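Local coordinates for ribosomal RNA processing protein 6 (Trypanosoma brucei brucei, PDB 4NLC) that probably degrades and trims RNA from the 3' end as a 3'-5' exoribonuclease associated with the exosome, here represented by its catalytic core, at residues H39-I45 against R258-R264; V145-H149 against L226-Y230; K234-L238 against M249-V253. The protein carries 1 engineered substitution. All blocks are in the same frame, centred on the assembly; numbering follows the deposited sequence.

Contact 1: residues H39-I45 against R258-R264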
loop_
_atom_site.group_PDB
_atom_site.type_symbol
_atom_site.label_atom_id
_atom_site.label_comp_id
_atom_site.label_asym_id
_atom_site.label_seq_id
_atom_site.Cartn_x
_atom_site.Cartn_y
_atom_site.Cartn_z
ATOM N N HIS A 39 -5.467 16.911 2.254
ATOM C CA HIS A 39 -5.597 15.857 3.248
ATOM C C HIS A 39 -6.760 16.343 4.141
ATOM O O HIS A 39 -6.639 17.416 4.742
ATOM C CB HIS A 39 -4.289 15.775 4.034
ATOM C CG HIS A 39 -4.201 14.651 5.003
ATOM N ND1 HIS A 39 -5.112 14.512 6.043
ATOM C CD2 HIS A 39 -3.246 13.703 5.119
ATOM C CE1 HIS A 39 -4.675 13.486 6.752
ATOM N NE2 HIS A 39 -3.560 12.957 6.221
ATOM N N PRO A 40 -7.897 15.613 4.223
ATOM C CA PRO A 40 -9.057 16.153 4.960
ATOM C C PRO A 40 -8.919 16.211 6.479
ATOM O O PRO A 40 -9.701 16.892 7.131
ATOM C CB PRO A 40 -10.210 15.269 4.507
ATOM C CG PRO A 40 -9.588 14.001 4.105
ATOM C CD PRO A 40 -8.238 14.336 3.557
ATOM N N PHE A 41 -7.925 15.538 7.040
ATOM C CA PHE A 41 -7.695 15.619 8.483
ATOM C C PHE A 41 -6.414 16.418 8.828
ATOM O O PHE A 41 -5.947 16.344 9.956
ATOM C CB PHE A 41 -7.717 14.219 9.118
ATOM C CG PHE A 41 -9.116 13.670 9.162
ATOM C CD1 PHE A 41 -10.029 14.120 10.112
ATOM C CD2 PHE A 41 -9.545 12.744 8.219
ATOM C CE1 PHE A 41 -11.348 13.644 10.117
ATOM C CE2 PHE A 41 -10.846 12.245 8.248
ATOM C CZ PHE A 41 -11.748 12.716 9.177
ATOM N N ALA A 42 -5.875 17.206 7.876
ATOM C CA ALA A 42 -4.633 17.972 8.100
ATOM C C ALA A 42 -4.703 18.902 9.307
ATOM O O ALA A 42 -3.806 18.865 10.138
ATOM C CB ALA A 42 -4.214 18.735 6.848
ATOM N N GLU A 43 -5.798 19.652 9.443
ATOM C CA GLU A 43 -6.023 20.587 10.555
ATOM C C GLU A 43 -6.153 19.850 11.901
ATOM O O GLU A 43 -5.580 20.293 12.886
ATOM C CB GLU A 43 -7.257 21.479 10.300
ATOM C CG GLU A 43 -7.201 22.255 8.996
ATOM C CD GLU A 43 -7.830 21.592 7.779
ATOM O OE1 GLU A 43 -7.966 20.344 7.752
ATOM O OE2 GLU A 43 -8.168 22.338 6.831
ATOM N N ARG A 44 -6.875 18.716 11.936
ATOM C CA ARG A 44 -7.004 17.939 13.175
ATOM C C ARG A 44 -5.654 17.337 13.632
ATOM O O ARG A 44 -5.322 17.440 14.812
ATOM C CB ARG A 44 -8.081 16.862 13.045
ATOM C CG ARG A 44 -8.580 16.377 14.389
ATOM C CD ARG A 44 -9.669 15.338 14.245
ATOM N NE ARG A 44 -10.934 15.885 13.747
ATOM C CZ ARG A 44 -11.987 15.133 13.457
ATOM N NH1 ARG A 44 -11.941 13.822 13.631
ATOM N NH2 ARG A 44 -13.100 15.688 12.995
ATOM N N ILE A 45 -4.880 16.726 12.701
ATOM C CA ILE A 45 -3.574 16.127 13.016
ATOM C C ILE A 45 -2.561 17.199 13.503
ATOM O O ILE A 45 -1.816 16.966 14.465
ATOM C CB ILE A 45 -3.033 15.267 11.835
ATOM C CG1 ILE A 45 -4.000 14.080 11.491
ATOM C CG2 ILE A 45 -1.596 14.791 12.088
ATOM C CD1 ILE A 45 -3.636 13.257 10.206
ATOM N N ARG A 258 3.908 11.876 12.768
ATOM C CA ARG A 258 2.772 12.767 12.494
ATOM C C ARG A 258 2.918 13.381 11.086
ATOM O O ARG A 258 1.958 13.405 10.329
ATOM C CB ARG A 258 2.678 13.858 13.578
ATOM C CG ARG A 258 1.740 15.027 13.259
ATOM C CD ARG A 258 1.252 15.729 14.514
ATOM N NE ARG A 258 2.315 16.483 15.171
ATOM C CZ ARG A 258 2.575 16.441 16.473
ATOM N NH1 ARG A 258 1.818 15.712 17.287
ATOM N NH2 ARG A 258 3.576 17.148 16.976
ATOM N N LEU A 259 4.128 13.824 10.727
ATOM C CA LEU A 259 4.441 14.345 9.402
ATOM C C LEU A 259 4.161 13.304 8.324
ATOM O O LEU A 259 3.639 13.657 7.263
ATOM C CB LEU A 259 5.894 14.847 9.339
ATOM C CG LEU A 259 6.179 16.101 10.199
ATOM C CD1 LEU A 259 7.640 16.428 10.226
ATOM C CD2 LEU A 259 5.417 17.299 9.700
ATOM N N LEU A 260 4.445 12.019 8.620
ATOM C CA LEU A 260 4.158 10.898 7.711
ATOM C C LEU A 260 2.637 10.668 7.574
ATOM O O LEU A 260 2.167 10.355 6.479
ATOM C CB LEU A 260 4.864 9.613 8.171
ATOM C CG LEU A 260 4.905 8.466 7.162
ATOM C CD1 LEU A 260 5.743 8.831 5.947
ATOM C CD2 LEU A 260 5.434 7.216 7.792
ATOM N N SER A 261 1.882 10.852 8.666
ATOM C CA SER A 261 0.419 10.719 8.656
ATOM C C SER A 261 -0.253 11.841 7.860
ATOM O O SER A 261 -1.383 11.673 7.433
ATOM C CB SER A 261 -0.140 10.642 10.075
ATOM O OG SER A 261 -0.194 11.911 10.702
ATOM N N LEU A 262 0.461 12.964 7.629
ATOM C CA LEU A 262 0.008 14.105 6.824
ATOM C C LEU A 262 0.265 13.919 5.321
ATOM O O LEU A 262 -0.177 14.726 4.499
ATOM C CB LEU A 262 0.611 15.411 7.352
ATOM C CG LEU A 262 0.080 15.852 8.730
ATOM C CD1 LEU A 262 0.947 16.943 9.313
ATOM C CD2 LEU A 262 -1.384 16.316 8.632
ATOM N N GLU A 263 0.933 12.833 4.955
ATOM C CA GLU A 263 1.153 12.522 3.552
ATOM C C GLU A 263 -0.152 12.080 2.911
ATOM O O GLU A 263 -1.041 11.544 3.583
ATOM C CB GLU A 263 2.243 11.475 3.371
ATOM C CG GLU A 263 3.594 12.046 3.790
ATOM C CD GLU A 263 4.822 11.238 3.447
ATOM O OE1 GLU A 263 4.674 10.092 2.968
ATOM O OE2 GLU A 263 5.938 11.734 3.713
ATOM N N ARG A 264 -0.278 12.363 1.620
ATOM C CA ARG A 264 -1.485 12.073 0.869
ATOM C C ARG A 264 -1.223 11.063 -0.205
ATOM O O ARG A 264 -0.171 11.091 -0.860
ATOM C CB ARG A 264 -1.994 13.333 0.164
ATOM C CG ARG A 264 -2.422 14.460 1.060
ATOM C CD ARG A 264 -2.824 15.656 0.218
ATOM N NE ARG A 264 -1.659 16.342 -0.334
ATOM C CZ ARG A 264 -1.259 16.241 -1.594
ATOM N NH1 ARG A 264 -1.938 15.491 -2.458
ATOM N NH2 ARG A 264 -0.185 16.898 -2.008
#

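Contact 2: residues V145-H149 against L226-Y230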
loop_
_atom_site.group_PDB
_atom_site.type_symbol
_atom_site.label_atom_id
_atom_site.label_comp_id
_atom_site.label_asym_id
_atom_site.label_seq_id
_atom_site.Cartn_x
_atom_site.Cartn_y
_atom_site.Cartn_z
ATOM N N VAL A 145 -2.929 5.199 20.408
ATOM C CA VAL A 145 -1.751 5.261 19.526
ATOM C C VAL A 145 -1.839 4.100 18.522
ATOM O O VAL A 145 -2.052 2.947 18.930
ATOM C CB VAL A 145 -0.410 5.275 20.310
ATOM C CG1 VAL A 145 0.793 5.081 19.372
ATOM C CG2 VAL A 145 -0.261 6.569 21.093
ATOM N N LYS A 146 -1.675 4.399 17.212
ATOM C CA LYS A 146 -1.640 3.371 16.160
ATOM C C LYS A 146 -0.182 3.189 15.784
ATOM O O LYS A 146 0.437 4.085 15.213
ATOM C CB LYS A 146 -2.448 3.780 14.919
ATOM C CG LYS A 146 -3.978 3.516 14.972
ATOM C CD LYS A 146 -4.746 4.339 16.007
ATOM C CE LYS A 146 -4.721 5.827 15.707
ATOM N NZ LYS A 146 -5.655 6.605 16.570
ATOM N N VAL A 147 0.373 2.053 16.157
ATOM C CA VAL A 147 1.755 1.676 15.892
ATOM C C VAL A 147 1.844 0.918 14.540
ATOM O O VAL A 147 1.228 -0.139 14.356
ATOM C CB VAL A 147 2.341 0.813 17.051
ATOM C CG1 VAL A 147 3.836 0.524 16.839
ATOM C CG2 VAL A 147 2.105 1.455 18.409
ATOM N N PHE A 148 2.640 1.439 13.622
ATOM C CA PHE A 148 2.917 0.762 12.355
ATOM C C PHE A 148 4.428 0.645 12.241
ATOM O O PHE A 148 5.140 1.460 12.820
ATOM C CB PHE A 148 2.420 1.621 11.185
ATOM C CG PHE A 148 0.948 1.616 10.863
ATOM C CD1 PHE A 148 0.045 2.338 11.644
ATOM C CD2 PHE A 148 0.473 0.970 9.729
ATOM C CE1 PHE A 148 -1.318 2.424 11.282
ATOM C CE2 PHE A 148 -0.881 1.055 9.367
ATOM C CZ PHE A 148 -1.762 1.801 10.137
ATOM N N HIS A 149 4.920 -0.281 11.432
ATOM C CA HIS A 149 6.363 -0.382 11.192
ATOM C C HIS A 149 6.655 -0.041 9.715
ATOM O O HIS A 149 6.415 -0.864 8.845
ATOM C CB HIS A 149 6.909 -1.773 11.558
ATOM C CG HIS A 149 8.405 -1.798 11.580
ATOM N ND1 HIS A 149 9.106 -1.664 12.758
ATOM C CD2 HIS A 149 9.283 -1.852 10.554
ATOM C CE1 HIS A 149 10.382 -1.670 12.416
ATOM N NE2 HIS A 149 10.534 -1.777 11.103
ATOM N N LEU A 226 4.793 -6.199 17.605
ATOM C CA LEU A 226 4.963 -4.780 17.393
ATOM C C LEU A 226 4.714 -3.907 18.626
ATOM O O LEU A 226 5.426 -2.914 18.803
ATOM C CB LEU A 226 4.141 -4.299 16.187
ATOM C CG LEU A 226 4.590 -2.967 15.524
ATOM C CD1 LEU A 226 6.111 -2.940 15.267
ATOM C CD2 LEU A 226 3.854 -2.732 14.207
ATOM N N LEU A 227 3.763 -4.259 19.495
ATOM C CA LEU A 227 3.565 -3.427 20.695
ATOM C C LEU A 227 4.692 -3.581 21.709
ATOM O O LEU A 227 5.018 -2.609 22.365
ATOM C CB LEU A 227 2.200 -3.631 21.342
ATOM C CG LEU A 227 0.998 -3.203 20.508
ATOM C CD1 LEU A 227 -0.283 -3.631 21.187
ATOM C CD2 LEU A 227 1.023 -1.719 20.207
ATOM N N TYR A 228 5.321 -4.768 21.798
ATOM C CA TYR A 228 6.493 -4.971 22.678
ATOM C C TYR A 228 7.655 -4.173 22.127
ATOM O O TYR A 228 8.358 -3.534 22.895
ATOM C CB TYR A 228 6.889 -6.448 22.797
ATOM C CG TYR A 228 8.174 -6.686 23.581
ATOM C CD1 TYR A 228 8.203 -6.561 24.969
ATOM C CD2 TYR A 228 9.347 -7.068 22.937
ATOM C CE1 TYR A 228 9.368 -6.806 25.698
ATOM C CE2 TYR A 228 10.526 -7.303 23.656
ATOM C CZ TYR A 228 10.526 -7.179 25.037
ATOM O OH TYR A 228 11.669 -7.432 25.753
ATOM N N VAL A 229 7.861 -4.226 20.796
ATOM C CA VAL A 229 8.913 -3.494 20.066
ATOM C C VAL A 229 8.726 -2.003 20.347
ATOM O O VAL A 229 9.682 -1.308 20.693
ATOM C CB VAL A 229 8.886 -3.848 18.541
ATOM C CG1 VAL A 229 9.620 -2.809 17.692
ATOM C CG2 VAL A 229 9.466 -5.243 18.303
ATOM N N TYR A 230 7.469 -1.541 20.264
ATOM C CA TYR A 230 7.069 -0.164 20.550
ATOM C C TYR A 230 7.535 0.257 21.980
ATOM O O TYR A 230 8.181 1.287 22.127
ATOM C CB TYR A 230 5.532 -0.029 20.383
ATOM C CG TYR A 230 4.946 1.262 20.909
ATOM C CD1 TYR A 230 5.288 2.491 20.339
ATOM C CD2 TYR A 230 3.981 1.255 21.912
ATOM C CE1 TYR A 230 4.701 3.681 20.771
ATOM C CE2 TYR A 230 3.380 2.441 22.351
ATOM C CZ TYR A 230 3.750 3.653 21.780
ATOM O OH TYR A 230 3.219 4.833 22.235
#

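Contact 3: residues K234-L238 against M249-V253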
loop_
_atom_site.group_PDB
_atom_site.type_symbol
_atom_site.label_atom_id
_atom_site.label_comp_id
_atom_site.label_asym_id
_atom_site.label_seq_id
_atom_site.Cartn_x
_atom_site.Cartn_y
_atom_site.Cartn_z
ATOM N N LYS A 234 10.505 3.003 22.839
ATOM C CA LYS A 234 10.153 4.139 23.708
ATOM C C LYS A 234 11.192 4.325 24.798
ATOM O O LYS A 234 11.636 5.447 25.007
ATOM C CB LYS A 234 8.770 3.950 24.363
ATOM C CG LYS A 234 7.637 4.465 23.499
ATOM C CD LYS A 234 6.268 3.985 23.958
ATOM C CE LYS A 234 5.886 4.315 25.376
ATOM N NZ LYS A 234 4.411 4.233 25.585
ATOM N N GLN A 235 11.611 3.230 25.458
ATOM C CA GLN A 235 12.639 3.272 26.522
ATOM C C GLN A 235 13.990 3.743 25.982
ATOM O O GLN A 235 14.632 4.563 26.621
ATOM C CB GLN A 235 12.787 1.916 27.221
ATOM C CG GLN A 235 11.499 1.439 27.876
ATOM C CD GLN A 235 11.585 0.013 28.349
ATOM O OE1 GLN A 235 12.337 -0.810 27.825
ATOM N NE2 GLN A 235 10.775 -0.322 29.325
ATOM N N LEU A 236 14.397 3.257 24.793
ATOM C CA LEU A 236 15.644 3.656 24.138
ATOM C C LEU A 236 15.619 5.125 23.711
ATOM O O LEU A 236 16.637 5.794 23.800
ATOM C CB LEU A 236 15.928 2.769 22.913
ATOM C CG LEU A 236 16.479 1.377 23.200
ATOM C CD1 LEU A 236 16.360 0.483 21.968
ATOM C CD2 LEU A 236 17.940 1.443 23.698
ATOM N N LEU A 237 14.480 5.617 23.237
ATOM C CA LEU A 237 14.358 7.009 22.817
ATOM C C LEU A 237 14.407 7.980 24.003
ATOM O O LEU A 237 14.979 9.059 23.877
ATOM C CB LEU A 237 13.086 7.224 21.976
ATOM C CG LEU A 237 13.135 6.635 20.558
ATOM C CD1 LEU A 237 11.719 6.481 19.962
ATOM C CD2 LEU A 237 14.113 7.421 19.662
ATOM N N LEU A 238 13.832 7.589 25.153
ATOM C CA LEU A 238 13.854 8.398 26.373
ATOM C C LEU A 238 15.233 8.314 27.050
ATOM O O LEU A 238 15.589 9.214 27.806
ATOM C CB LEU A 238 12.732 7.989 27.343
ATOM C CG LEU A 238 11.296 8.294 26.900
ATOM C CD1 LEU A 238 10.335 7.372 27.569
ATOM C CD2 LEU A 238 10.921 9.749 27.139
ATOM N N MET A 249 13.898 12.847 22.309
ATOM C CA MET A 249 13.974 11.970 21.149
ATOM C C MET A 249 12.656 11.188 20.933
ATOM O O MET A 249 12.269 10.986 19.782
ATOM C CB MET A 249 15.221 11.078 21.260
ATOM C CG MET A 249 15.977 10.913 19.956
ATOM S SD MET A 249 16.538 12.453 19.179
ATOM C CE MET A 249 16.465 11.984 17.505
ATOM N N LEU A 250 11.934 10.826 22.026
ATOM C CA LEU A 250 10.619 10.155 21.931
ATOM C C LEU A 250 9.574 11.070 21.256
ATOM O O LEU A 250 8.896 10.628 20.322
ATOM C CB LEU A 250 10.105 9.585 23.281
ATOM C CG LEU A 250 8.710 8.903 23.249
ATOM C CD1 LEU A 250 8.642 7.711 22.268
ATOM C CD2 LEU A 250 8.231 8.503 24.641
ATOM N N LEU A 251 9.500 12.344 21.686
ATOM C CA LEU A 251 8.605 13.363 21.101
ATOM C C LEU A 251 8.982 13.655 19.648
ATOM O O LEU A 251 8.088 13.868 18.833
ATOM C CB LEU A 251 8.625 14.671 21.904
ATOM C CG LEU A 251 7.557 14.845 22.955
ATOM C CD1 LEU A 251 7.894 16.028 23.869
ATOM C CD2 LEU A 251 6.176 15.066 22.318
ATOM N N HIS A 252 10.297 13.641 19.321
ATOM C CA HIS A 252 10.781 13.855 17.945
ATOM C C HIS A 252 10.237 12.754 17.005
ATOM O O HIS A 252 9.766 13.048 15.911
ATOM C CB HIS A 252 12.316 13.931 17.886
ATOM C CG HIS A 252 12.852 14.074 16.496
ATOM N ND1 HIS A 252 12.764 15.265 15.808
ATOM C CD2 HIS A 252 13.453 13.155 15.703
ATOM C CE1 HIS A 252 13.302 15.039 14.623
ATOM N NE2 HIS A 252 13.722 13.783 14.509
ATOM N N VAL A 253 10.231 11.509 17.472
ATOM C CA VAL A 253 9.763 10.374 16.679
ATOM C C VAL A 253 8.237 10.448 16.473
ATOM O O VAL A 253 7.767 10.254 15.356
ATOM C CB VAL A 253 10.273 9.032 17.246
ATOM C CG1 VAL A 253 9.684 7.864 16.475
ATOM C CG2 VAL A 253 11.804 8.984 17.173
HETATM O O HOH W 1 15.125 11.727 24.935
#

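Contact 1: residues H39-I45 against R258-R264
The imidazole of H39 reaches across to the 258-264 segment and gives its NE2-H to the carbonyl oxygen of S261, with H39 NE2 and S261 O 2.8 Å apart. The bond is moderately bent, 142° at the hydrogen. It lands on a lone pair of the oxygen, in the carbonyl plane, while the oxygen itself lies somewhat tilted from the imidazole plane. The second ring nitrogen, ND1, accepts the backbone N-H of F41, the N-cap residue of helix 42-46; F41 N lies 3.2 Å from H39 ND1 and nearly in the ring plane. With CG anti to the backbone N (chi1 -174°), the ring is carried toward the 258-264 chain, where H39 CD2 comes within 3.3 Å of L262 O. The R264 methylenes run past H39 CB.

Beyond the histidine the contact turns apolar. L262 sends CD2 between A42 and I45, 3.8 Å from I45 CB, while I45 and R258 lie alongside one another, running opposite ways, with I45 CG2 resting 3.5 Å from R258 CG. I45 CG2 also meets the hydroxyl of S261, which is itself bonded back to R258 O in its own helix. Outside the pair, the rings of H39 and F41 both meet Y165, and E263 forms a salt bridge with R156.

Because both ring nitrogens are engaged, one giving and one accepting, the imidazole is fixed in rotation and is probably neutral with its proton on NE2; this one side chain ties the turn at 39-42 to the S261 carbonyl of helix 249-261.

Contact 2: residues V145-H149 against L226-Y230
L226 opens helix 226-238 against strand 145-148, an inner strand of the mixed sheet in the RNase H-like (DEDD-type) exonuclease fold; the helix packs on the sheet face, and the axes of 226-230 and 145-148 are at 102°. The isobutyl group of L226 passes beside the V147 side chain, each heading toward the other's backbone, with L226 CG lying 3.8 Å from V147 CG1. L226 CD2 approaches the backbone at V147 O, and CD1 reaches H149 CB at 4.0 Å. The ring of H149 is held from outside the pair, by H183 O at NE2 and the T172 hydroxyl at ND1.

L227 points its first bond along the flank, but its end turns back so that CD2 touches V147 CG2 at 3.8 Å. One helical turn on from L226, Y230 completes the grip on V147. Extending trans to its own amide nitrogen (chi1 168°), the Y230 ring lies back along the strand toward V145, whose CG1 comes 3.8 Å from Y230 OH. That hydroxyl is hydrogen-bonded to Q54, and the ring also meets F170 edge-to-face. V147 thus fits against three residues of the helix, and its CG2 methyl sits over the centre of one Y230 face in a CH-pi contact, 3.8 Å from the ring centroid and 13° off the normal.

Contact 3: residues K234-L238 against M249-V253
Apolar packing carries most of the meeting between L237 and L250, the residues where the backbones of segments 234-238 and 249-253 come nearest. The N-to-C directions of these short segments differ by 122°, with the axes 8.6 Å apart at closest. L237 projects toward the second helix: its CB lies 4.0 Å from L250 CB, and V253 CG2 faces the fork of L237, 3.7 Å from both CD1 and CD2 of L237. The L237 side chain lies roughly perpendicular to those of V253 and M249. A chi1 of 178° sets L250 CG opposite its own N and swings the two methyls into the groove between K234 and L238. There CD2 of L250 packs on L238 CD1 at 3.8 Å, while L250 CD1 touches the aliphatic part of the lysine, 3.6 Å from K234 CG. The lysine chain then bends at chi3 and carries its amine away from the leucine, to a weak hydrogen bond with Q54.

Polar contact is confined to the backbone near the end of helix 226-238. No direct hydrogen bond joins the segments, but a water donates to L237 O at 2.9 Å and accepts from M249 N at 3.1 Å, linking a carbonyl of the last turn of one helix to a first-turn N-H of the next. M249 CB lies close to the same carbonyl oxygen.

The two helices meet beside an outermost strand of the sheet: F170 of strand 169-171 touches L237, L250 and V253, A175 of helix 172-178 lies against L237 and V253, and L57 of a loop meets L238.

Overall arrangement
From the N terminus, residues 39-45 come first and wait more than 200 residues for their partner, 258-264, so contact 1 closes the longest loop and encloses the other two. Inside it, strand 145-148 enters the central sheet, and contact 2 closes when helix 226-238 packs back on it. The same helix then leads into contact 3, a short closure with helix 249-261 across a link in which residues 241-247 are not modelled. Contacts 2 and 3 are thus in series, their centres about 13 Å apart, and no chain paths cross. Helix 249-261 finally runs on to contact 1, tying sheet, covering helices and N-terminal segment together.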